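PDB 5T8V: sister chromatid cohesion protein from Chaetomium thermophilum, which probably acts as the Scc2 cohesin loader that puts cohesin onto chromatin, the present chain being its C-terminal HEAT-repeat fragment. Local coordinates for residues 346-350 and 567-571; 353-357 and 559-564; 364-368 and 541-545; 425-429 and 601-606; 513-518 and 532-537. One frame throughout, in Å; residues are numbered along the deposited sequence.

Contact 1 (346-350 and 567-571); sequences IIQSE and YRLRE
Tyr567 lays its ring against the backbone of Ser349 and Glu350, where a loop of the HEAT-repeat fold runs into helix 350-355. Ser349 is the N-cap of that short helix, and its OG is hydrogen-bonded to the backbone N of Gln352. The tight part of the contact is the ring. Glu350 N stands over its centre, and Glu350 CA comes to 3.7 Å from Tyr567 CD2. The opposite face carries CG of Glu571, one turn further along helix 556-574. The ring is therefore held between the loop and its own helix. CG of Tyr567 lies anti to the backbone N (chi1 172°), which sends the ring out to the loop. Ile347 adds its CG2 branch, 4.0 Å from Tyr567 CD1. Ile347 also packs on Thr359 and Asp363 of helix 357-391. Beside it, Arg570 bends at chi2 and chi3 and brings NH2 to 2.8 Å from Ile347 O. That hydrogen bond is bent (132° at the hydrogen), and NH2 stands above the carbonyl plane rather than on a lone pair.

The other side is looser. Gln348 is exposed and meets Tyr567 through its backbone. Glu350 is partly exposed, and its extended chain reaches out past the ring to Arg568. There the carboxylate and guanidinium planes are turned 71° apart. Arg568 also makes a cation-pi contact with Trp506. The salt bridge hangs on one oxygen: Glu350 OE2 takes Arg568 NH2 at 2.7 Å, in the guanidinium plane, and a weak second bond from Arg568 NE at 3.1 Å.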
# COMPACT_ATOMS: atom_id res chain seq x y z
N ILE A 346 -26.53 15.49 49.70
CA ILE A 346 -26.02 15.43 51.06
C ILE A 346 -25.27 16.72 51.39
O ILE A 346 -25.15 17.10 52.55
CB ILE A 346 -25.12 14.18 51.27
CG1 ILE A 346 -25.93 12.89 51.11
CG2 ILE A 346 -24.48 14.20 52.66
CD1 ILE A 346 -26.15 12.45 49.67
N ILE A 347 -24.77 17.39 50.35
CA ILE A 347 -24.01 18.62 50.49
C ILE A 347 -24.86 19.79 50.01
O ILE A 347 -25.64 19.65 49.06
CB ILE A 347 -22.68 18.56 49.70
CG1 ILE A 347 -21.76 17.49 50.28
CG2 ILE A 347 -21.98 19.92 49.72
CD1 ILE A 347 -22.02 16.10 49.75
N GLN A 348 -24.72 20.93 50.69
CA GLN A 348 -25.37 22.16 50.24
C GLN A 348 -24.44 23.37 50.34
O GLN A 348 -24.90 24.50 50.17
CB GLN A 348 -26.64 22.43 51.05
CG GLN A 348 -27.77 21.43 50.82
CD GLN A 348 -27.59 20.15 51.61
OE1 GLN A 348 -26.67 20.02 52.43
NE2 GLN A 348 -28.46 19.18 51.36
N SER A 349 -23.15 23.16 50.59
CA SER A 349 -22.19 24.24 50.73
C SER A 349 -20.90 23.86 50.02
O SER A 349 -20.50 22.69 50.03
CB SER A 349 -21.90 24.56 52.20
OG SER A 349 -21.44 23.40 52.88
N GLU A 350 -20.25 24.85 49.39
CA GLU A 350 -19.02 24.57 48.66
C GLU A 350 -17.92 24.07 49.59
O GLU A 350 -17.02 23.34 49.15
CB GLU A 350 -18.55 25.82 47.91
CG GLU A 350 -17.19 25.66 47.25
CD GLU A 350 -16.91 26.72 46.21
OE1 GLU A 350 -17.87 27.37 45.74
OE2 GLU A 350 -15.73 26.91 45.85
N TYR A 567 -19.18 19.90 43.63
CA TYR A 567 -20.27 20.78 44.04
C TYR A 567 -20.59 21.79 42.94
O TYR A 567 -21.75 21.92 42.51
CB TYR A 567 -19.91 21.49 45.34
CG TYR A 567 -20.90 22.57 45.74
CD1 TYR A 567 -22.05 22.25 46.45
CD2 TYR A 567 -20.68 23.90 45.40
CE1 TYR A 567 -22.96 23.23 46.81
CE2 TYR A 567 -21.59 24.88 45.76
CZ TYR A 567 -22.72 24.54 46.46
OH TYR A 567 -23.62 25.52 46.83
N ARG A 568 -19.58 22.51 42.47
CA ARG A 568 -19.79 23.54 41.45
C ARG A 568 -20.52 22.97 40.24
O ARG A 568 -21.55 23.50 39.83
CB ARG A 568 -18.45 24.14 41.03
CG ARG A 568 -17.75 24.92 42.14
CD ARG A 568 -16.32 25.24 41.78
NE ARG A 568 -15.60 25.83 42.91
CZ ARG A 568 -14.29 26.06 42.93
NH1 ARG A 568 -13.54 25.74 41.89
NH2 ARG A 568 -13.73 26.59 44.01
N LEU A 569 -19.99 21.89 39.66
CA LEU A 569 -20.60 21.33 38.46
C LEU A 569 -22.00 20.82 38.73
O LEU A 569 -22.86 20.87 37.83
CB LEU A 569 -19.72 20.22 37.89
CG LEU A 569 -18.72 20.66 36.81
CD1 LEU A 569 -19.45 21.10 35.55
CD2 LEU A 569 -17.82 21.77 37.33
N ARG A 570 -22.27 20.31 39.93
CA ARG A 570 -23.63 19.91 40.27
C ARG A 570 -24.57 21.11 40.21
O ARG A 570 -25.61 21.08 39.55
CB ARG A 570 -23.65 19.26 41.65
CG ARG A 570 -24.92 18.48 41.96
CD ARG A 570 -25.69 19.10 43.11
NE ARG A 570 -24.91 19.15 44.34
CZ ARG A 570 -25.27 19.80 45.44
NH1 ARG A 570 -26.41 20.48 45.48
NH2 ARG A 570 -24.49 19.78 46.52
N GLU A 571 -24.19 22.21 40.89
CA GLU A 571 -24.99 23.42 40.83
C GLU A 571 -25.16 23.92 39.40
O GLU A 571 -26.21 24.46 39.04
CB GLU A 571 -24.36 24.52 41.69
CG GLU A 571 -24.26 24.19 43.17
CD GLU A 571 -25.59 24.26 43.89
OE1 GLU A 571 -26.63 24.01 43.25
OE2 GLU A 571 -25.61 24.57 45.10

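Contact 2 (353-357 and 559-564); sequences GASQH and DQELGR
His357 sets one face of its imidazole on the CB of Asp559, in a CH-pi contact between two helical parts of the HEAT-repeat fold. The helix 350-355 ends here and helix 357-391 starts, and both press on helix 556-574. Asp559 CB sits 3.5 Å from the His357 ring centroid, 5° off the normal. The carboxylate plane is tilted 41° from the ring; CB, not the carboxylate, sits over the ring centre. With CG between the backbone N and the carbonyl carbon (chi1 42°), the His357 ring comes down over Asp559 CB. His357 ND1 is hydrogen-bonded to the OH of Tyr548, on helix 527-550, which probably holds the ring in this rotation. An alanine in place of His357 would probably leave the Tyr548 hydroxyl without this mate and open a gap over Asp559 CB.

The backbones come close alongside. Any CB on Gly563 would collide with Gly353 O and His357 CB, and its absence lets Gly563 CA lie 3.4 Å from Gly353 O in a CA-H...O contact. Gln560 CA makes a similar one with Ala354 O, at 3.3 Å. Further out, Ala354 CB meets the Arg564 guanidinium at its edge, 3.6 Å from Arg564 NE.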
# COMPACT_ATOMS: atom_id res chain seq x y z
N GLY A 353 -18.24 20.26 50.52
CA GLY A 353 -17.86 19.36 49.45
C GLY A 353 -16.37 19.14 49.35
O GLY A 353 -15.93 18.11 48.84
N ALA A 354 -15.57 20.09 49.83
CA ALA A 354 -14.12 19.93 49.79
C ALA A 354 -13.64 18.93 50.84
O ALA A 354 -12.64 18.24 50.62
CB ALA A 354 -13.43 21.28 49.99
N SER A 355 -14.33 18.85 51.98
CA SER A 355 -13.95 17.91 53.03
C SER A 355 -14.56 16.53 52.81
O SER A 355 -13.88 15.52 53.03
CB SER A 355 -14.38 18.46 54.40
OG SER A 355 -15.77 18.72 54.43
N GLN A 356 -15.82 16.46 52.40
CA GLN A 356 -16.47 15.20 52.06
C GLN A 356 -16.45 14.98 50.55
O GLN A 356 -17.46 14.66 49.92
CB GLN A 356 -17.89 15.18 52.60
CG GLN A 356 -18.02 15.77 53.99
CD GLN A 356 -19.39 15.52 54.61
OE1 GLN A 356 -20.09 16.45 54.99
NE2 GLN A 356 -19.76 14.25 54.72
N HIS A 357 -15.27 15.16 49.96
CA HIS A 357 -15.13 15.13 48.51
C HIS A 357 -15.73 13.87 47.89
O HIS A 357 -16.31 13.92 46.80
CB HIS A 357 -13.66 15.27 48.12
CG HIS A 357 -12.73 14.48 48.98
ND1 HIS A 357 -12.51 13.13 48.79
CD2 HIS A 357 -11.96 14.84 50.04
CE1 HIS A 357 -11.64 12.70 49.69
NE2 HIS A 357 -11.30 13.72 50.46
N ASP A 559 -7.97 15.79 46.14
CA ASP A 559 -9.33 15.31 46.38
C ASP A 559 -10.24 16.45 46.81
O ASP A 559 -11.42 16.48 46.44
CB ASP A 559 -9.32 14.20 47.42
CG ASP A 559 -8.43 13.05 47.03
OD1 ASP A 559 -8.31 12.78 45.82
OD2 ASP A 559 -7.85 12.40 47.94
N GLN A 560 -9.73 17.38 47.61
CA GLN A 560 -10.55 18.50 48.05
C GLN A 560 -10.94 19.39 46.88
O GLN A 560 -12.12 19.74 46.70
CB GLN A 560 -9.82 19.30 49.13
CG GLN A 560 -9.47 18.48 50.36
CD GLN A 560 -9.06 19.33 51.54
OE1 GLN A 560 -8.49 20.41 51.37
NE2 GLN A 560 -9.37 18.86 52.74
N GLU A 561 -9.96 19.77 46.05
CA GLU A 561 -10.27 20.53 44.84
C GLU A 561 -11.29 19.80 43.98
O GLU A 561 -12.23 20.41 43.46
CB GLU A 561 -8.99 20.78 44.05
CG GLU A 561 -9.20 21.51 42.73
CD GLU A 561 -9.79 22.90 42.91
OE1 GLU A 561 -9.77 23.40 44.06
OE2 GLU A 561 -10.27 23.48 41.92
N LEU A 562 -11.13 18.48 43.83
CA LEU A 562 -12.10 17.71 43.05
C LEU A 562 -13.48 17.74 43.68
O LEU A 562 -14.49 17.71 42.97
CB LEU A 562 -11.62 16.27 42.89
CG LEU A 562 -10.47 16.06 41.90
CD1 LEU A 562 -9.87 14.68 42.06
CD2 LEU A 562 -10.96 16.27 40.47
N GLY A 563 -13.56 17.81 45.01
CA GLY A 563 -14.85 17.95 45.66
C GLY A 563 -15.49 19.29 45.39
O GLY A 563 -16.69 19.38 45.14
N ARG A 564 -14.69 20.36 45.43
CA ARG A 564 -15.20 21.68 45.06
C ARG A 564 -15.73 21.66 43.63
O ARG A 564 -16.84 22.15 43.36
CB ARG A 564 -14.11 22.73 45.21
CG ARG A 564 -13.54 22.83 46.61
CD ARG A 564 -12.29 23.70 46.64
NE ARG A 564 -11.47 23.44 47.81
CZ ARG A 564 -10.21 23.84 47.95
NH1 ARG A 564 -9.61 24.52 46.98
NH2 ARG A 564 -9.53 23.54 49.05

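Contact 3 (364-368 and 541-545); sequences LDTIS and GSKIC
Leu364 and Cys545 meet where two helices of the HEAT-repeat fold cross in a steeply tilted antiparallel sense, and the flat groups beside them are peptides rather than rings. The carbonyl of Leu364 has a donor on each face: Ser368 N and Ser368 OG reach its oxygen from opposite sides of the plane. The OG bond is 2.8 Å from Ser368 OG to Leu364 O, with the hydroxyl above the carbonyl plane. It ties the hydroxyl back to its own helix. The carbonyl oxygen of Gly541 is met by a methyl, Leu364 CD2, at 3.4 Å.

The axes of 364-368 and 541-545 approach to 9.2 Å and cross at -142°. Leu364 reaches from one helix to the other. Its CG is anti to the backbone N (chi1 175°), which directs the branched end onto helix 527-550. Leu364 CD2 also reaches Ile544 CG2, 4.1 Å away. Leu364 CG touches Cys545 SG at 3.5 Å. With an alanine here instead of the leucine, a gap is likely to open above Gly541, and Cys545 SG and Ile544 to lose a neighbour. Gly541 has no side chain, so the leucine end can lie against its backbone. Ile544 is backed by Leu565 and Leu569 of helix 556-574. No hydrogen bond crosses between the segments. Cys545 SG rests against the facing helix at Leu364 and Asp365, 3.5 Å from Asp365 N.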
# COMPACT_ATOMS: atom_id res chain seq x y z
N LEU A 364 -22.49 14.17 42.21
CA LEU A 364 -22.29 14.57 40.82
C LEU A 364 -22.47 13.39 39.88
O LEU A 364 -23.04 13.53 38.79
CB LEU A 364 -20.91 15.20 40.63
CG LEU A 364 -20.57 15.55 39.18
CD1 LEU A 364 -21.62 16.47 38.57
CD2 LEU A 364 -19.20 16.20 39.11
N ASP A 365 -21.99 12.21 40.28
CA ASP A 365 -22.14 11.03 39.44
C ASP A 365 -23.62 10.72 39.21
O ASP A 365 -24.05 10.49 38.08
CB ASP A 365 -21.42 9.85 40.07
CG ASP A 365 -21.51 8.59 39.24
OD1 ASP A 365 -20.89 8.55 38.16
OD2 ASP A 365 -22.20 7.64 39.66
N THR A 366 -24.41 10.72 40.29
CA THR A 366 -25.82 10.39 40.16
C THR A 366 -26.56 11.40 39.29
O THR A 366 -27.47 11.03 38.54
CB THR A 366 -26.49 10.29 41.53
OG1 THR A 366 -26.42 11.56 42.19
CG2 THR A 366 -25.83 9.22 42.39
N ILE A 367 -26.19 12.68 39.37
CA ILE A 367 -26.92 13.66 38.57
C ILE A 367 -26.45 13.66 37.11
O ILE A 367 -27.26 13.89 36.20
CB ILE A 367 -26.80 15.07 39.18
CG1 ILE A 367 -27.76 16.03 38.46
CG2 ILE A 367 -25.37 15.58 39.07
CD1 ILE A 367 -27.82 17.42 39.06
N SER A 368 -25.17 13.41 36.86
CA SER A 368 -24.61 13.61 35.53
C SER A 368 -24.66 12.36 34.66
O SER A 368 -24.85 12.48 33.44
CB SER A 368 -23.15 14.10 35.64
OG SER A 368 -22.30 13.08 36.13
N GLY A 541 -18.64 17.45 34.23
CA GLY A 541 -18.95 16.74 35.47
C GLY A 541 -18.54 15.28 35.42
O GLY A 541 -17.89 14.77 36.34
N SER A 542 -18.90 14.59 34.33
CA SER A 542 -18.57 13.18 34.21
C SER A 542 -17.06 12.97 34.24
O SER A 542 -16.58 12.02 34.86
CB SER A 542 -19.15 12.61 32.93
OG SER A 542 -18.80 11.25 32.78
N LYS A 543 -16.30 13.84 33.58
CA LYS A 543 -14.85 13.69 33.59
C LYS A 543 -14.28 13.95 34.98
O LYS A 543 -13.31 13.30 35.38
CB LYS A 543 -14.21 14.63 32.57
CG LYS A 543 -14.41 14.18 31.13
CD LYS A 543 -13.66 12.89 30.82
CE LYS A 543 -13.93 12.40 29.41
NZ LYS A 543 -13.24 11.10 29.14
N ILE A 544 -14.88 14.88 35.74
CA ILE A 544 -14.50 15.03 37.14
C ILE A 544 -14.67 13.71 37.88
O ILE A 544 -13.76 13.23 38.56
CB ILE A 544 -15.32 16.16 37.79
CG1 ILE A 544 -14.91 17.51 37.20
CG2 ILE A 544 -15.13 16.18 39.31
CD1 ILE A 544 -15.93 18.59 37.42
N CYS A 545 -15.85 13.10 37.74
CA CYS A 545 -16.12 11.84 38.44
C CYS A 545 -15.12 10.76 38.03
O CYS A 545 -14.57 10.05 38.88
CB CYS A 545 -17.55 11.39 38.17
SG CYS A 545 -18.79 12.50 38.84

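Contact 4 (425-429 and 601-606); sequences ELLLR and LLRSQF
Phe606 turns one ring face to Leu428 in a CH-pi contact. Leu428 CB lies 4.1 Å from the centroid of the Phe606 ring, 14° off its normal and offset toward the rim. Phe606 CB packs on Arg429 CB at 3.9 Å. Next to it the chain of Glu425 runs past Leu601 in the opposite sense, with Glu425 CB 3.6 Å from Leu601 CD2. The Glu425 carboxylate reaches the turn, its OE2 3.3 Å from Ser604 CB. Gln605 crosses Arg429 at about a right angle, its OE1 3.5 Å from Arg429 CD.

Bonds within each segment set these groups in place. Arg429 grips Glu425 side-on with two nitrogens, one to each oxygen. The bond from Arg429 NE to Glu425 OE2 is 3.1 Å, nearly straight at 166°, and in the guanidinium plane. A bend at chi2 of Glu425 (-83°) turns the carboxylate toward this grip. Ser604 OG hydrogen-bonds Leu601 O at 2.7 Å, on a lone pair in the carbonyl plane, and probably steadies the turn. Further out, Phe606 packs on Ile463 of helix 446-474 and on Leu416. The contact joins helix 423-440 of the HEAT-repeat fold to the turn after helix 590-602.

No hydrogen bond crosses between the segments. The buried Glu425 has its charge paired by Arg429 within helix 423-440, so it probably stays ionised while its carbons pack on Leu601.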
# COMPACT_ATOMS: atom_id res chain seq x y z
N GLU A 425 -18.26 14.55 18.20
CA GLU A 425 -17.35 13.56 18.75
C GLU A 425 -18.10 12.34 19.27
O GLU A 425 -17.55 11.24 19.27
CB GLU A 425 -16.50 14.17 19.86
CG GLU A 425 -15.50 13.21 20.51
CD GLU A 425 -16.13 12.34 21.59
OE1 GLU A 425 -17.20 12.71 22.11
OE2 GLU A 425 -15.54 11.28 21.92
N LEU A 426 -19.34 12.52 19.72
CA LEU A 426 -20.10 11.39 20.25
C LEU A 426 -20.61 10.50 19.13
O LEU A 426 -20.46 9.27 19.17
CB LEU A 426 -21.26 11.90 21.11
CG LEU A 426 -22.19 10.84 21.71
CD1 LEU A 426 -21.42 9.78 22.47
CD2 LEU A 426 -23.20 11.51 22.62
N LEU A 427 -21.21 11.10 18.10
CA LEU A 427 -21.66 10.34 16.94
C LEU A 427 -20.48 9.63 16.28
O LEU A 427 -20.55 8.44 15.97
CB LEU A 427 -22.36 11.27 15.96
CG LEU A 427 -23.70 11.83 16.44
CD1 LEU A 427 -24.07 13.07 15.66
CD2 LEU A 427 -24.78 10.78 16.31
N LEU A 428 -19.38 10.36 16.06
CA LEU A 428 -18.20 9.76 15.47
C LEU A 428 -17.60 8.69 16.37
O LEU A 428 -17.05 7.70 15.87
CB LEU A 428 -17.15 10.84 15.17
CG LEU A 428 -17.49 11.80 14.03
CD1 LEU A 428 -16.56 13.01 14.08
CD2 LEU A 428 -17.38 11.09 12.70
N ARG A 429 -17.68 8.87 17.68
CA ARG A 429 -17.16 7.87 18.61
C ARG A 429 -17.92 6.56 18.48
O ARG A 429 -17.32 5.49 18.32
CB ARG A 429 -17.23 8.39 20.05
CG ARG A 429 -16.62 7.46 21.09
CD ARG A 429 -17.34 7.57 22.42
NE ARG A 429 -17.34 8.94 22.94
CZ ARG A 429 -18.02 9.34 24.00
NH1 ARG A 429 -18.78 8.48 24.67
NH2 ARG A 429 -17.96 10.60 24.39
N LEU A 601 -10.73 17.15 23.10
CA LEU A 601 -10.99 16.07 22.16
C LEU A 601 -9.85 15.06 22.14
O LEU A 601 -10.10 13.85 22.02
CB LEU A 601 -11.23 16.64 20.76
CG LEU A 601 -12.57 17.34 20.53
CD1 LEU A 601 -12.58 17.99 19.16
CD2 LEU A 601 -13.74 16.36 20.65
N LEU A 602 -8.61 15.53 22.24
CA LEU A 602 -7.48 14.59 22.22
C LEU A 602 -7.59 13.55 23.32
O LEU A 602 -7.02 12.46 23.19
CB LEU A 602 -6.16 15.34 22.36
CG LEU A 602 -5.73 16.19 21.16
CD1 LEU A 602 -4.44 16.92 21.48
CD2 LEU A 602 -5.57 15.35 19.90
N ARG A 603 -8.30 13.85 24.41
CA ARG A 603 -8.51 12.91 25.49
C ARG A 603 -9.88 12.24 25.43
O ARG A 603 -10.24 11.51 26.36
CB ARG A 603 -8.34 13.61 26.84
CG ARG A 603 -7.05 14.41 26.96
CD ARG A 603 -5.82 13.54 26.72
NE ARG A 603 -5.75 12.42 27.66
CZ ARG A 603 -4.70 11.63 27.79
NH1 ARG A 603 -3.61 11.83 27.06
NH2 ARG A 603 -4.72 10.63 28.67
N SER A 604 -10.64 12.47 24.36
CA SER A 604 -11.91 11.79 24.18
C SER A 604 -11.68 10.37 23.71
O SER A 604 -10.63 10.03 23.16
CB SER A 604 -12.79 12.54 23.18
OG SER A 604 -12.32 12.36 21.85
N GLN A 605 -12.68 9.52 23.93
CA GLN A 605 -12.56 8.12 23.54
C GLN A 605 -12.40 7.97 22.03
O GLN A 605 -11.80 7.00 21.56
CB GLN A 605 -13.77 7.33 24.03
CG GLN A 605 -13.67 5.84 23.80
CD GLN A 605 -14.90 5.08 24.25
OE1 GLN A 605 -15.80 5.65 24.88
NE2 GLN A 605 -14.95 3.79 23.92
N PHE A 606 -12.93 8.93 21.26
CA PHE A 606 -12.80 8.87 19.81
C PHE A 606 -11.35 9.07 19.37
O PHE A 606 -10.76 8.20 18.72
CB PHE A 606 -13.71 9.91 19.16
CG PHE A 606 -13.48 10.10 17.69
CD1 PHE A 606 -13.72 9.07 16.80
CD2 PHE A 606 -13.03 11.31 17.19
CE1 PHE A 606 -13.51 9.23 15.45
CE2 PHE A 606 -12.82 11.48 15.84
CZ PHE A 606 -13.06 10.44 14.97

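Contact 5 (513-518 and 532-537); sequences TLEYLQ and AMTFII
Leu514 and Met533 mark the closest backbone approach of two helices whose short axes run nearly antiparallel, 168° apart and 10.1 Å at closest. Leu514 wedges its fork against the facing helix. Its CD1 lies 3.6 Å from Ile537 CG1, crossing that chain at about a right angle. Leu514 CD2 lies 3.7 Å from Ile536 CG2, and the two side chains slide past each other in opposite directions. CG2 of Ile536 is anti to the backbone N, which turns this methyl to Leu514 and leaves the longer branch for Leu517. Leu517 and Ile536 meet tip to tip, CD1 to CD1, at 3.7 Å.

The pair forms an antiparallel helical hairpin, the building pattern of HEAT-repeat proteins, with helix 509-520 followed in the chain by helix 527-550. Other helices pack beside it. Ile537 packs on Leu569, Met572 and Ile573 of helix 556-574, and Thr513 packs on Ser596 and Tyr597 of helix 590-602. Thr513 OG1 is hydrogen-bonded back to Pro509 O.

Met533 lies toward the linker end. Its CG lies 3.7 Å from Leu517 CB. The chain then bends at chi3, and Met533 SD comes to 3.8 Å from Gln518 N.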
# COMPACT_ATOMS: atom_id res chain seq x y z
N THR A 513 -13.83 26.90 27.21
CA THR A 513 -14.82 26.60 26.19
C THR A 513 -16.19 27.11 26.60
O THR A 513 -16.89 27.76 25.81
CB THR A 513 -14.86 25.10 25.92
OG1 THR A 513 -13.54 24.63 25.59
CG2 THR A 513 -15.80 24.78 24.77
N LEU A 514 -16.59 26.84 27.84
CA LEU A 514 -17.92 27.25 28.29
C LEU A 514 -18.04 28.77 28.36
O LEU A 514 -19.10 29.32 28.04
CB LEU A 514 -18.24 26.62 29.64
CG LEU A 514 -18.65 25.14 29.57
CD1 LEU A 514 -18.65 24.52 30.96
CD2 LEU A 514 -20.02 25.01 28.93
N GLU A 515 -16.98 29.45 28.78
CA GLU A 515 -17.03 30.91 28.84
C GLU A 515 -17.10 31.51 27.44
O GLU A 515 -17.79 32.52 27.23
CB GLU A 515 -15.82 31.45 29.59
CG GLU A 515 -15.80 31.09 31.08
CD GLU A 515 -16.91 31.78 31.85
OE1 GLU A 515 -17.57 32.68 31.29
OE2 GLU A 515 -17.11 31.42 33.03
N TYR A 516 -16.41 30.91 26.48
CA TYR A 516 -16.52 31.36 25.09
C TYR A 516 -17.94 31.20 24.58
O TYR A 516 -18.58 32.16 24.13
CB TYR A 516 -15.53 30.59 24.22
CG TYR A 516 -15.63 30.92 22.75
CD1 TYR A 516 -15.12 32.11 22.25
CD2 TYR A 516 -16.22 30.04 21.86
CE1 TYR A 516 -15.20 32.42 20.90
CE2 TYR A 516 -16.31 30.33 20.51
CZ TYR A 516 -15.80 31.52 20.04
OH TYR A 516 -15.89 31.82 18.70
N LEU A 517 -18.47 29.97 24.65
CA LEU A 517 -19.85 29.74 24.23
C LEU A 517 -20.81 30.68 24.94
O LEU A 517 -21.81 31.11 24.35
CB LEU A 517 -20.24 28.28 24.48
CG LEU A 517 -19.49 27.21 23.70
CD1 LEU A 517 -20.00 25.84 24.09
CD2 LEU A 517 -19.62 27.41 22.20
N GLN A 518 -20.53 31.01 26.20
CA GLN A 518 -21.37 31.94 26.94
C GLN A 518 -21.32 33.32 26.32
O GLN A 518 -22.37 33.93 26.04
CB GLN A 518 -20.93 31.99 28.40
CG GLN A 518 -21.82 32.83 29.30
CD GLN A 518 -23.17 32.18 29.54
OE1 GLN A 518 -23.30 31.28 30.37
NE2 GLN A 518 -24.19 32.63 28.81
N ALA A 532 -25.56 23.08 23.47
CA ALA A 532 -24.14 22.75 23.46
C ALA A 532 -23.51 23.01 24.81
O ALA A 532 -22.69 22.21 25.29
CB ALA A 532 -23.43 23.54 22.36
N MET A 533 -23.89 24.12 25.45
CA MET A 533 -23.31 24.46 26.75
C MET A 533 -23.68 23.43 27.81
O MET A 533 -22.82 22.93 28.53
CB MET A 533 -23.75 25.86 27.17
CG MET A 533 -22.78 26.94 26.74
SD MET A 533 -23.14 28.53 27.50
CE MET A 533 -24.42 29.14 26.40
N THR A 534 -24.97 23.10 27.93
CA THR A 534 -25.37 22.12 28.93
C THR A 534 -24.69 20.77 28.68
O THR A 534 -24.20 20.12 29.61
CB THR A 534 -26.89 21.96 28.96
OG1 THR A 534 -27.37 21.59 27.66
CG2 THR A 534 -27.56 23.25 29.40
N PHE A 535 -24.65 20.35 27.41
CA PHE A 535 -23.96 19.11 27.05
C PHE A 535 -22.52 19.12 27.54
O PHE A 535 -22.08 18.20 28.23
CB PHE A 535 -24.01 18.95 25.53
CG PHE A 535 -23.57 17.60 25.03
CD1 PHE A 535 -22.23 17.34 24.79
CD2 PHE A 535 -24.49 16.60 24.77
CE1 PHE A 535 -21.83 16.11 24.32
CE2 PHE A 535 -24.09 15.37 24.30
CZ PHE A 535 -22.76 15.13 24.07
N ILE A 536 -21.77 20.18 27.21
CA ILE A 536 -20.38 20.25 27.64
C ILE A 536 -20.27 20.26 29.16
O ILE A 536 -19.36 19.66 29.73
CB ILE A 536 -19.70 21.48 27.00
CG1 ILE A 536 -19.36 21.18 25.54
CG2 ILE A 536 -18.42 21.86 27.77
CD1 ILE A 536 -18.95 22.39 24.74
N ILE A 537 -21.20 20.94 29.83
CA ILE A 537 -21.18 20.96 31.29
C ILE A 537 -21.30 19.55 31.85
O ILE A 537 -20.57 19.16 32.78
CB ILE A 537 -22.30 21.88 31.82
CG1 ILE A 537 -22.02 23.33 31.46
CG2 ILE A 537 -22.44 21.75 33.34
CD1 ILE A 537 -23.21 24.26 31.65

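Of the contact segments, the loop at 346-350, helix 350-355 and the early part of helix 357-391 come first, and they open contacts 1, 2 and 3. Segment 425-429 then opens contact 4. Contact 5 closes first, over the short linker between helices 509-520 and 527-550. Contact 3 closes next, joining helix 357-391 to helix 527-550. Contact 2 follows at 559-564 and contact 1 at 567-571, both on helix 556-574. Each is nested in the one after it. Contact 4 closes last, joining helix 423-440 to the end of helix 590-602; it encloses contact 5 and crosses the other three. Leu569 CD1 links contacts 1 and 5, lying 3.6 Å from Ile537 O.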